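Local structure of Alpha/beta hydrolase fold-3 domain-containing protein (Enterococcus faecalis, 2QRU) at residues Q112-L117 with L122-L127; I139-K144 with P225-K230; A156-T161 with Y173-Y178; P212-A217 with I261-Q266. The protein is of unknown function but has an alpha/beta hydrolase fold and is probably a hydrolase. All coordinates share one frame; numbering follows the deposited sequence. Where two conformers were deposited one is given.

Contact 1 of 4, residues Q112-L117 with L122-L127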
# COMPACT_ATOMS: atom_id res chain seq x y z
N GLN A 112 -6.73 4.35 -4.48
CA GLN A 112 -7.90 3.83 -5.16
C GLN A 112 -9.03 3.60 -4.14
O GLN A 112 -10.16 3.98 -4.40
CB GLN A 112 -7.59 2.52 -5.90
CG GLN A 112 -6.70 2.72 -7.13
CD GLN A 112 -7.46 3.35 -8.31
OE1 GLN A 112 -8.68 3.42 -8.31
NE2 GLN A 112 -6.71 3.83 -9.30
N LEU A 113 -8.71 3.03 -2.99
CA LEU A 113 -9.74 2.78 -1.95
C LEU A 113 -10.37 4.11 -1.53
O LEU A 113 -11.60 4.24 -1.41
CB LEU A 113 -9.07 2.10 -0.75
CG LEU A 113 -9.96 1.87 0.47
CD1 LEU A 113 -11.21 1.03 0.13
CD2 LEU A 113 -9.15 1.19 1.54
N THR A 114 -9.51 5.12 -1.34
CA THR A 114 -10.00 6.44 -0.93
C THR A 114 -11.10 6.96 -1.86
O THR A 114 -12.15 7.39 -1.41
CB THR A 114 -8.84 7.44 -0.79
OG1 THR A 114 -7.98 6.98 0.25
CG2 THR A 114 -9.40 8.82 -0.39
N LYS A 115 -10.84 6.90 -3.16
CA LYS A 115 -11.84 7.32 -4.14
C LYS A 115 -13.18 6.58 -3.93
O LYS A 115 -14.28 7.19 -3.91
CB LYS A 115 -11.30 7.09 -5.53
CG LYS A 115 -12.31 7.47 -6.64
CD LYS A 115 -11.78 6.99 -7.98
CE LYS A 115 -12.76 7.25 -9.09
NZ LYS A 115 -13.14 8.70 -9.16
N GLN A 116 -13.08 5.26 -3.75
CA GLN A 116 -14.29 4.45 -3.54
C GLN A 116 -15.00 4.76 -2.24
O GLN A 116 -16.25 4.81 -2.20
CB GLN A 116 -13.97 2.97 -3.64
CG GLN A 116 -13.58 2.58 -5.02
CD GLN A 116 -14.58 3.10 -6.07
OE1 GLN A 116 -15.79 2.91 -5.94
NE2 GLN A 116 -14.06 3.77 -7.10
N LEU A 117 -14.23 4.95 -1.17
CA LEU A 117 -14.77 5.32 0.15
C LEU A 117 -15.51 6.67 0.18
O LEU A 117 -16.54 6.79 0.86
CB LEU A 117 -13.69 5.28 1.24
CG LEU A 117 -13.09 3.90 1.53
CD1 LEU A 117 -12.11 4.00 2.70
CD2 LEU A 117 -14.17 2.84 1.81
N LEU A 122 -17.30 7.61 3.63
CA LEU A 122 -16.32 7.08 4.58
C LEU A 122 -14.91 7.66 4.36
O LEU A 122 -13.91 6.92 4.32
CB LEU A 122 -16.26 5.56 4.48
CG LEU A 122 -17.45 4.84 5.12
CD1 LEU A 122 -17.43 3.38 4.71
CD2 LEU A 122 -17.34 4.98 6.64
N THR A 123 -14.84 8.97 4.28
CA THR A 123 -13.59 9.64 3.94
C THR A 123 -12.52 9.47 5.05
O THR A 123 -12.79 9.71 6.23
CB THR A 123 -13.83 11.13 3.71
OG1 THR A 123 -14.92 11.30 2.78
CG2 THR A 123 -12.58 11.79 3.18
N PRO A 124 -11.30 9.03 4.68
CA PRO A 124 -10.21 8.96 5.67
C PRO A 124 -9.92 10.36 6.21
O PRO A 124 -10.14 11.34 5.50
CB PRO A 124 -9.00 8.49 4.84
CG PRO A 124 -9.65 7.76 3.63
CD PRO A 124 -10.87 8.60 3.33
N GLN A 125 -9.41 10.44 7.44
CA GLN A 125 -8.99 11.70 8.03
C GLN A 125 -7.69 12.18 7.37
O GLN A 125 -7.47 13.40 7.25
CB GLN A 125 -8.78 11.56 9.56
CG GLN A 125 -8.49 12.89 10.28
CD GLN A 125 -7.99 12.73 11.74
OE1 GLN A 125 -7.30 11.75 12.10
NE2 GLN A 125 -8.31 13.72 12.58
N PHE A 126 -6.82 11.22 7.02
CA PHE A 126 -5.53 11.52 6.42
C PHE A 126 -4.97 10.28 5.75
O PHE A 126 -5.46 9.15 5.97
CB PHE A 126 -4.56 12.02 7.49
CG PHE A 126 -4.26 10.99 8.55
CD1 PHE A 126 -3.23 10.04 8.38
CD2 PHE A 126 -5.00 10.99 9.73
CE1 PHE A 126 -2.96 9.07 9.39
CE2 PHE A 126 -4.76 10.05 10.72
CZ PHE A 126 -3.74 9.08 10.56
N LEU A 127 -3.92 10.50 4.98
CA LEU A 127 -3.30 9.44 4.17
C LEU A 127 -1.79 9.49 4.35
O LEU A 127 -1.24 10.60 4.50
CB LEU A 127 -3.61 9.68 2.70
CG LEU A 127 -5.09 9.84 2.27
CD1 LEU A 127 -5.13 10.24 0.80
CD2 LEU A 127 -5.80 8.49 2.55
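Thr114 meets Pro124 at the CG and CD corner of its ring, its two branches sharing the work. Its methyl CG2 sits 4.0 Å from Pro124 CD, and its hydroxyl OG1 is 3.8 Å from Pro124 CG. The same OG1 also meets a methyl of the next strand, with Leu127 CD2 3.5 Å away. With chi1 at -64°, OG1 stands beside the backbone N of its own residue. From there it bonds to the carbonyl oxygen of Met110, one turn back in the helix. The hydroxyl is therefore satisfied within helix 105-119, and it offers Pro124 and Leu127 a packing surface.

At the other end of the contact the chain turns back after the helix. Leu122 N donates to Leu117 O at 3.0 Å, with an N-H...O angle of 155°. Beside this bond the two leucines meet through their first carbons, Leu117 CB and Leu122 CB being 4.1 Å apart. Leu117 CB also lies 3.5 Å from Leu122 O.

Leu100 of strand 98-103 touches Thr114, Pro124 and Leu127 together. Helix 105-119 directly follows what may be the nucleophile elbow of an alpha/beta hydrolase (Gly102, Ser104, Gly106). The contact joins its C-terminal half to the loop that leads into strand 127-130. Its chemistry is mainly apolar, and one backbone hydrogen bond across it ties the returning chain to the helix.

Contact 2 of 4, residues I139-K144 with P225-K230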
# COMPACT_ATOMS: atom_id res chain seq x y z
N ILE A 139 4.58 1.01 -15.54
CA ILE A 139 4.97 -0.40 -15.75
C ILE A 139 5.14 -0.74 -17.24
O ILE A 139 5.60 -1.84 -17.58
CB ILE A 139 4.04 -1.44 -15.03
CG1 ILE A 139 2.74 -1.69 -15.80
CG2 ILE A 139 3.79 -1.02 -13.58
CD1 ILE A 139 1.81 -2.72 -15.13
N LYS A 140 4.78 0.21 -18.10
CA LYS A 140 4.98 0.06 -19.55
C LYS A 140 6.44 0.31 -19.91
O LYS A 140 6.92 -0.15 -20.97
CB LYS A 140 4.09 1.04 -20.30
CG LYS A 140 2.60 0.73 -20.28
CD LYS A 140 1.81 1.87 -20.95
CE LYS A 140 0.31 1.53 -21.08
NZ LYS A 140 -0.47 2.70 -21.55
N GLU A 141 7.12 1.07 -19.05
CA GLU A 141 8.55 1.41 -19.19
C GLU A 141 9.42 0.21 -18.76
O GLU A 141 9.12 -0.45 -17.76
CB GLU A 141 8.91 2.65 -18.30
CG GLU A 141 8.14 3.99 -18.57
CD GLU A 141 8.13 5.02 -17.38
OE1 GLU A 141 9.09 5.11 -16.57
OE2 GLU A 141 7.14 5.77 -17.25
N PRO A 142 10.51 -0.08 -19.52
CA PRO A 142 11.48 -1.10 -19.08
C PRO A 142 12.15 -0.73 -17.74
O PRO A 142 12.53 0.42 -17.52
CB PRO A 142 12.50 -1.14 -20.23
CG PRO A 142 12.31 0.15 -20.99
CD PRO A 142 10.87 0.50 -20.83
N ARG A 143 12.23 -1.71 -16.85
CA ARG A 143 12.92 -1.56 -15.57
C ARG A 143 13.83 -2.77 -15.36
O ARG A 143 13.44 -3.92 -15.65
CB ARG A 143 11.92 -1.46 -14.42
CG ARG A 143 11.08 -0.18 -14.41
CD ARG A 143 9.93 -0.27 -13.42
NE ARG A 143 8.98 -1.35 -13.75
CZ ARG A 143 8.04 -1.78 -12.92
NH1 ARG A 143 7.92 -1.23 -11.71
NH2 ARG A 143 7.21 -2.75 -13.29
N LYS A 144 15.05 -2.52 -14.91
CA LYS A 144 15.93 -3.60 -14.50
C LYS A 144 16.08 -3.45 -13.00
O LYS A 144 16.64 -2.46 -12.51
CB LYS A 144 17.28 -3.57 -15.26
CG LYS A 144 18.16 -4.83 -15.11
CD LYS A 144 17.39 -6.15 -15.28
CE LYS A 144 17.00 -6.43 -16.73
NZ LYS A 144 15.99 -7.53 -16.85
N PRO A 225 8.72 5.78 -10.49
CA PRO A 225 9.27 7.13 -10.63
C PRO A 225 8.78 8.00 -9.47
O PRO A 225 7.57 8.04 -9.20
CB PRO A 225 8.73 7.60 -11.99
CG PRO A 225 8.37 6.33 -12.72
CD PRO A 225 7.95 5.36 -11.69
N PHE A 226 9.70 8.69 -8.79
CA PHE A 226 9.26 9.43 -7.59
C PHE A 226 8.42 10.67 -7.89
O PHE A 226 7.82 11.25 -6.97
CB PHE A 226 10.41 9.66 -6.57
CG PHE A 226 11.26 10.89 -6.81
CD1 PHE A 226 11.77 11.22 -8.07
CD2 PHE A 226 11.60 11.69 -5.72
CE1 PHE A 226 12.61 12.35 -8.22
CE2 PHE A 226 12.46 12.81 -5.85
CZ PHE A 226 12.93 13.14 -7.09
N ARG A 227 8.28 11.00 -9.18
CA ARG A 227 7.29 12.03 -9.55
C ARG A 227 5.89 11.66 -9.02
O ARG A 227 5.03 12.55 -8.80
CB ARG A 227 7.26 12.25 -11.07
CG ARG A 227 6.84 10.99 -11.86
CD ARG A 227 6.52 11.33 -13.35
NE ARG A 227 6.11 10.11 -14.06
CZ ARG A 227 4.86 9.61 -14.08
NH1 ARG A 227 3.85 10.24 -13.45
NH2 ARG A 227 4.61 8.49 -14.77
N TYR A 228 5.61 10.37 -8.88
CA TYR A 228 4.27 10.00 -8.38
C TYR A 228 4.06 10.52 -6.96
O TYR A 228 3.00 11.08 -6.64
CB TYR A 228 4.08 8.49 -8.36
CG TYR A 228 3.72 7.97 -9.76
CD1 TYR A 228 2.44 8.14 -10.28
CD2 TYR A 228 4.68 7.32 -10.53
CE1 TYR A 228 2.10 7.66 -11.59
CE2 TYR A 228 4.34 6.83 -11.84
CZ TYR A 228 3.05 7.02 -12.35
OH TYR A 228 2.73 6.51 -13.63
N SER A 229 5.05 10.28 -6.10
CA SER A 229 4.92 10.74 -4.73
C SER A 229 4.95 12.27 -4.64
O SER A 229 4.34 12.83 -3.74
CB SER A 229 5.96 10.07 -3.82
OG SER A 229 5.65 8.69 -3.68
N LYS A 230 5.67 12.92 -5.54
CA LYS A 230 5.57 14.42 -5.60
C LYS A 230 4.14 14.84 -5.88
O LYS A 230 3.60 15.71 -5.19
CB LYS A 230 6.44 15.02 -6.70
CG LYS A 230 7.91 14.87 -6.38
CD LYS A 230 8.73 15.37 -7.54
CE LYS A 230 10.20 15.25 -7.28
NZ LYS A 230 11.01 15.47 -8.54
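Pro225 opens the second segment and meets the loop 139-144 through its ring. Its CG lies 4.1 Å from Glu141 OE1, a loose approach. The glutamate has its CG beside the backbone N (chi1 -59°), and the chain beyond CG is extended (chi2 159°). Glu141 also has a second conformer, so its contacts hold for this copy alone. Pro225 O accepts a backbone bond from Tyr228 N.

At Phe226, Lys230 CE lies over the rim of one face of the ring. Arg227 comes next and carries the charged part of the contact. Its NH2 is 4.5 Å from Glu141 OE2, which lies at the guanidinium edge, near its plane. The opposite charges are near each other without touching, so any attraction is probably modest, and both residues are exposed. Arg227 NH1 lies 3.5 Å above the plane of the Tyr228 ring, toward its rim. Pro225 CD meets the edge of the same ring. Tyr228 OH bonds to Asp135, outside the two segments.

Only 68 Å² is buried here, which makes this a light surface contact. Phe138, just before the first segment, touches Pro225 and Arg143 and meets the ring of Tyr228. Arg143 NH1 also bonds to Glu223 O, shortly before the second segment. Behind them helix 227-235 packs on the sheet, where Ser229 reaches Ala217 of strand 213-218 and Phe241 of strand 240-244.

Contact 3 of 4, residues A156-T161 with Y173-Y178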
# COMPACT_ATOMS: atom_id res chain seq x y z
N ALA A 156 7.96 -22.19 -11.09
CA ALA A 156 7.01 -23.25 -11.45
C ALA A 156 6.14 -23.70 -10.27
O ALA A 156 4.94 -24.02 -10.47
CB ALA A 156 7.76 -24.46 -12.06
N ALA A 157 6.75 -23.72 -9.06
CA ALA A 157 6.05 -24.19 -7.87
C ALA A 157 5.07 -23.19 -7.24
O ALA A 157 4.37 -23.52 -6.27
CB ALA A 157 7.06 -24.68 -6.82
N ILE A 158 5.01 -21.97 -7.76
CA ILE A 158 4.14 -20.94 -7.17
C ILE A 158 2.75 -21.00 -7.80
O ILE A 158 2.62 -20.88 -9.02
CB ILE A 158 4.72 -19.53 -7.34
CG1 ILE A 158 6.12 -19.43 -6.72
CG2 ILE A 158 3.79 -18.50 -6.71
CD1 ILE A 158 6.84 -18.10 -6.97
N ASP A 159 1.72 -21.18 -6.98
CA ASP A 159 0.37 -21.31 -7.50
C ASP A 159 -0.17 -19.98 -8.02
O ASP A 159 -0.10 -18.94 -7.31
CB ASP A 159 -0.60 -21.84 -6.44
CG ASP A 159 -2.04 -21.78 -6.92
OD1 ASP A 159 -2.36 -22.46 -7.93
OD2 ASP A 159 -2.83 -21.02 -6.34
N GLN A 160 -0.73 -20.02 -9.23
CA GLN A 160 -1.34 -18.84 -9.86
C GLN A 160 -2.88 -18.94 -9.97
O GLN A 160 -3.53 -18.03 -10.47
CB GLN A 160 -0.75 -18.60 -11.26
CG GLN A 160 0.76 -18.36 -11.29
CD GLN A 160 1.29 -18.07 -12.68
OE1 GLN A 160 0.60 -17.49 -13.52
NE2 GLN A 160 2.53 -18.47 -12.93
N THR A 161 -3.44 -20.04 -9.47
CA THR A 161 -4.85 -20.35 -9.69
C THR A 161 -5.77 -19.85 -8.58
O THR A 161 -6.68 -19.05 -8.84
CB THR A 161 -5.06 -21.86 -9.88
OG1 THR A 161 -4.09 -22.35 -10.82
CG2 THR A 161 -6.47 -22.15 -10.38
N TYR A 173 7.75 -13.61 -4.28
CA TYR A 173 8.68 -12.55 -4.71
C TYR A 173 9.25 -12.79 -6.12
O TYR A 173 9.28 -11.88 -6.97
CB TYR A 173 9.81 -12.39 -3.66
CG TYR A 173 10.99 -11.57 -4.13
CD1 TYR A 173 12.05 -12.17 -4.82
CD2 TYR A 173 11.05 -10.19 -3.88
CE1 TYR A 173 13.14 -11.43 -5.25
CE2 TYR A 173 12.14 -9.44 -4.30
CZ TYR A 173 13.17 -10.06 -4.98
OH TYR A 173 14.25 -9.32 -5.41
N LEU A 174 9.68 -14.02 -6.39
CA LEU A 174 10.24 -14.34 -7.71
C LEU A 174 9.22 -14.25 -8.84
O LEU A 174 9.59 -13.96 -9.98
CB LEU A 174 10.91 -15.73 -7.72
CG LEU A 174 12.19 -15.86 -6.89
CD1 LEU A 174 12.92 -17.16 -7.16
CD2 LEU A 174 13.11 -14.66 -7.10
N LEU A 175 7.96 -14.53 -8.54
CA LEU A 175 6.92 -14.50 -9.57
C LEU A 175 6.75 -13.07 -10.07
O LEU A 175 6.60 -12.81 -11.27
CB LEU A 175 5.59 -15.05 -9.04
CG LEU A 175 4.45 -15.23 -10.06
CD1 LEU A 175 4.79 -16.26 -11.13
CD2 LEU A 175 3.17 -15.61 -9.33
N TYR A 176 6.78 -12.14 -9.11
CA TYR A 176 6.73 -10.72 -9.40
C TYR A 176 7.87 -10.31 -10.34
O TYR A 176 7.64 -9.73 -11.41
CB TYR A 176 6.78 -9.94 -8.08
CG TYR A 176 6.75 -8.45 -8.27
CD1 TYR A 176 5.71 -7.83 -8.96
CD2 TYR A 176 7.78 -7.65 -7.75
CE1 TYR A 176 5.68 -6.42 -9.12
CE2 TYR A 176 7.77 -6.27 -7.92
CZ TYR A 176 6.72 -5.66 -8.59
OH TYR A 176 6.75 -4.29 -8.73
N HIS A 177 9.10 -10.63 -9.96
CA HIS A 177 10.24 -10.22 -10.75
C HIS A 177 10.35 -10.94 -12.08
O HIS A 177 10.80 -10.35 -13.07
CB HIS A 177 11.50 -10.24 -9.92
CG HIS A 177 11.54 -9.14 -8.93
ND1 HIS A 177 11.98 -7.87 -9.24
CD2 HIS A 177 11.10 -9.08 -7.65
CE1 HIS A 177 11.84 -7.09 -8.19
NE2 HIS A 177 11.31 -7.80 -7.21
N TYR A 178 9.90 -12.20 -12.11
CA TYR A 178 9.76 -12.94 -13.35
C TYR A 178 8.80 -12.22 -14.31
O TYR A 178 9.13 -12.02 -15.48
CB TYR A 178 9.27 -14.37 -13.06
CG TYR A 178 9.08 -15.23 -14.29
CD1 TYR A 178 10.17 -15.85 -14.90
CD2 TYR A 178 7.82 -15.44 -14.84
CE1 TYR A 178 10.01 -16.65 -16.03
CE2 TYR A 178 7.64 -16.24 -15.98
CZ TYR A 178 8.75 -16.84 -16.56
OH TYR A 178 8.59 -17.64 -17.68
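Leu175 turns its CG anti to the backbone N (chi1 -173°), and this carries both methyls from helix 173-181 toward the loop 156-161. Ile158 answers with CG1 beside its own backbone N (chi1 -57°), which leaves CG2 and CD1 as two separate points of touch. The contact lies in the long insertion between strand 127-130 and strand 213-218 of the alpha/beta hydrolase fold. In this family, insertions of this kind often form a cap near the active site.

The two apolar side chains lie alongside each other, pointing opposite ways. Ile158 CD1 reaches back to the base of the leucine, 3.9 Å from Leu175 CB. Ile158 CG2 meets the far end, 3.9 Å from Leu175 CD2. Gln160 then crosses the leucine at an angle. Its CG lies 4.1 Å from Leu175 CD2, and its amide nitrogen NE2 comes within 3.6 Å of Leu175 CD1. This is packing of an amide against a methyl. Phe188 of helix 185-189 touches both Gln160 and Leu175.

Between the two touching residues, Asp159 points the other way and shapes the loop. Its backbone oxygen receives bonds from Arg172 and Asn71, which tie this turn to neighbouring parts of the chain. Its carboxylate makes an Asx turn: Thr161 N donates to Asp159 OD1 at 3.1 Å, approaching from 52° out of the carboxylate plane.

Contact 4 of 4, residues P212-A217 with I261-Q266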
# COMPACT_ATOMS: atom_id res chain seq x y z
N PRO A 212 -5.77 15.20 3.62
CA PRO A 212 -4.33 15.48 3.68
C PRO A 212 -3.47 14.26 3.67
O PRO A 212 -3.77 13.24 4.34
CB PRO A 212 -4.14 16.24 4.99
CG PRO A 212 -5.51 16.96 5.12
CD PRO A 212 -6.46 15.85 4.73
N CYS A 213 -2.38 14.36 2.93
CA CYS A 213 -1.50 13.24 2.75
C CYS A 213 -0.04 13.60 3.09
O CYS A 213 0.44 14.74 2.74
CB CYS A 213 -1.63 12.77 1.29
SG CYS A 213 -0.49 11.38 0.92
N PHE A 214 0.64 12.70 3.80
CA PHE A 214 2.10 12.76 3.97
C PHE A 214 2.71 11.78 2.99
O PHE A 214 2.41 10.56 3.03
CB PHE A 214 2.51 12.37 5.38
CG PHE A 214 3.99 12.46 5.62
CD1 PHE A 214 4.85 11.41 5.22
CD2 PHE A 214 4.52 13.60 6.24
CE1 PHE A 214 6.24 11.50 5.47
CE2 PHE A 214 5.91 13.73 6.48
CZ PHE A 214 6.77 12.68 6.11
N SER A 215 3.53 12.29 2.07
CA SER A 215 3.99 11.49 0.93
C SER A 215 5.51 11.53 0.87
O SER A 215 6.10 12.59 1.03
CB SER A 215 3.45 12.09 -0.38
OG SER A 215 3.86 11.33 -1.52
N THR A 216 6.15 10.38 0.63
CA THR A 216 7.61 10.31 0.62
C THR A 216 8.10 9.22 -0.35
O THR A 216 7.44 8.20 -0.53
CB THR A 216 8.14 10.03 2.07
OG1 THR A 216 9.57 9.96 2.06
CG2 THR A 216 7.57 8.69 2.62
N ALA A 217 9.27 9.46 -0.95
CA ALA A 217 9.87 8.52 -1.89
C ALA A 217 11.30 8.95 -2.11
O ALA A 217 11.65 10.12 -1.86
CB ALA A 217 9.14 8.52 -3.22
N ILE A 261 15.42 7.48 9.57
CA ILE A 261 15.17 7.97 10.94
C ILE A 261 14.69 9.41 10.90
O ILE A 261 13.69 9.75 11.56
CB ILE A 261 16.38 7.77 11.87
CG1 ILE A 261 16.53 6.29 12.16
CG2 ILE A 261 16.15 8.54 13.20
CD1 ILE A 261 17.85 5.91 12.82
N THR A 262 15.35 10.25 10.11
CA THR A 262 14.92 11.64 9.96
C THR A 262 13.51 11.78 9.36
O THR A 262 12.67 12.54 9.85
CB THR A 262 15.93 12.46 9.13
OG1 THR A 262 17.17 12.50 9.84
CG2 THR A 262 15.44 13.91 8.97
N LEU A 263 13.26 11.01 8.32
CA LEU A 263 11.94 10.99 7.72
C LEU A 263 10.87 10.57 8.75
O LEU A 263 9.79 11.18 8.81
CB LEU A 263 11.97 10.03 6.54
CG LEU A 263 10.63 9.87 5.84
CD1 LEU A 263 10.23 11.16 5.09
CD2 LEU A 263 10.84 8.70 4.95
N PHE A 264 11.17 9.57 9.59
CA PHE A 264 10.18 9.18 10.62
C PHE A 264 9.90 10.31 11.63
O PHE A 264 8.74 10.49 12.07
CB PHE A 264 10.61 7.91 11.33
CG PHE A 264 10.20 6.67 10.62
CD1 PHE A 264 10.19 6.60 9.22
CD2 PHE A 264 9.77 5.57 11.33
CE1 PHE A 264 9.82 5.43 8.56
CE2 PHE A 264 9.37 4.40 10.66
CZ PHE A 264 9.43 4.34 9.29
N GLU A 265 10.91 11.10 11.94
CA GLU A 265 10.71 12.28 12.81
C GLU A 265 9.74 13.26 12.13
O GLU A 265 8.87 13.82 12.79
CB GLU A 265 12.04 12.99 13.12
CG GLU A 265 12.98 12.13 13.91
CD GLU A 265 14.36 12.76 14.05
OE1 GLU A 265 14.62 13.83 13.43
OE2 GLU A 265 15.18 12.17 14.79
N GLN A 266 9.92 13.46 10.83
CA GLN A 266 9.04 14.33 10.02
C GLN A 266 7.60 13.83 10.02
O GLN A 266 6.65 14.60 10.24
CB GLN A 266 9.56 14.51 8.60
CG GLN A 266 10.84 15.37 8.56
CD GLN A 266 11.60 15.24 7.24
OE1 GLN A 266 11.35 14.36 6.42
NE2 GLN A 266 12.59 16.12 7.07
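Strand 213-217 and helix 261-266 run almost antiparallel, at 170°, with their axes 10.7 Å apart at closest approach. The backbones come nearest at Thr216 and Leu263, whose CA atoms are 8.3 Å apart. Side chains fill the space between, and no hydrogen bond crosses it.

Leu263 carries the contact from the helix. Its CG is anti to the backbone N (chi1 178°), which brings the forked end toward the strand. Thr216 meets this fork tip to tip. Thr216 OG1 lies 3.3 Å from Leu263 CD1 and 3.4 Å from Leu263 CD2, so the hydroxyl sits between the two methyls. Its polar need is met elsewhere, by the backbone oxygen of Lys242 on the adjacent strand.

This is the layered packing of the alpha/beta hydrolase fold, with helix 258-272 lying against one face of the central sheet. On the other face Cys213 and Ser215 turn to Ile232 of helix 227-235. Lys242 and Val244 of the neighbouring strand 240-244 extend the seat of Leu263.

Phe214 reaches across to the next turn of the helix. Leu263 CD1 approaches the ring at its edge, in the ring plane, 3.9 Å from Phe214 CZ. Further along, Phe214 CE2 lies 3.9 Å from the carbonyl carbon of Gln266. Gln266 CB adds a looser touch at 4.2 Å from Phe214 CZ. Trp270, one helical turn on, also meets the Phe214 ring.

Overall arrangement
Contacts 1 and 4 belong to the central sheet and its helices, with centres about 19 Å apart. They join directly where Leu127 pairs with Pro212 and Phe214 between neighbouring parallel strands. Strand 213-218 and helix 227-235 follow each other in the chain, and Ser229 O of contact 2 bonds to Ser215 OG of contact 4. The segments of these two contacts alternate along the chain. Contact 3 lies in the insertion after strand 127-130, about 31 Å from contact 1, centre to centre. Both its segments fall between those of contact 2. Contact 2 joins the early part of this insertion to residues at helix 227-235. There Pro225 lies near, without touching, what may be a Ser-His-Asp triad.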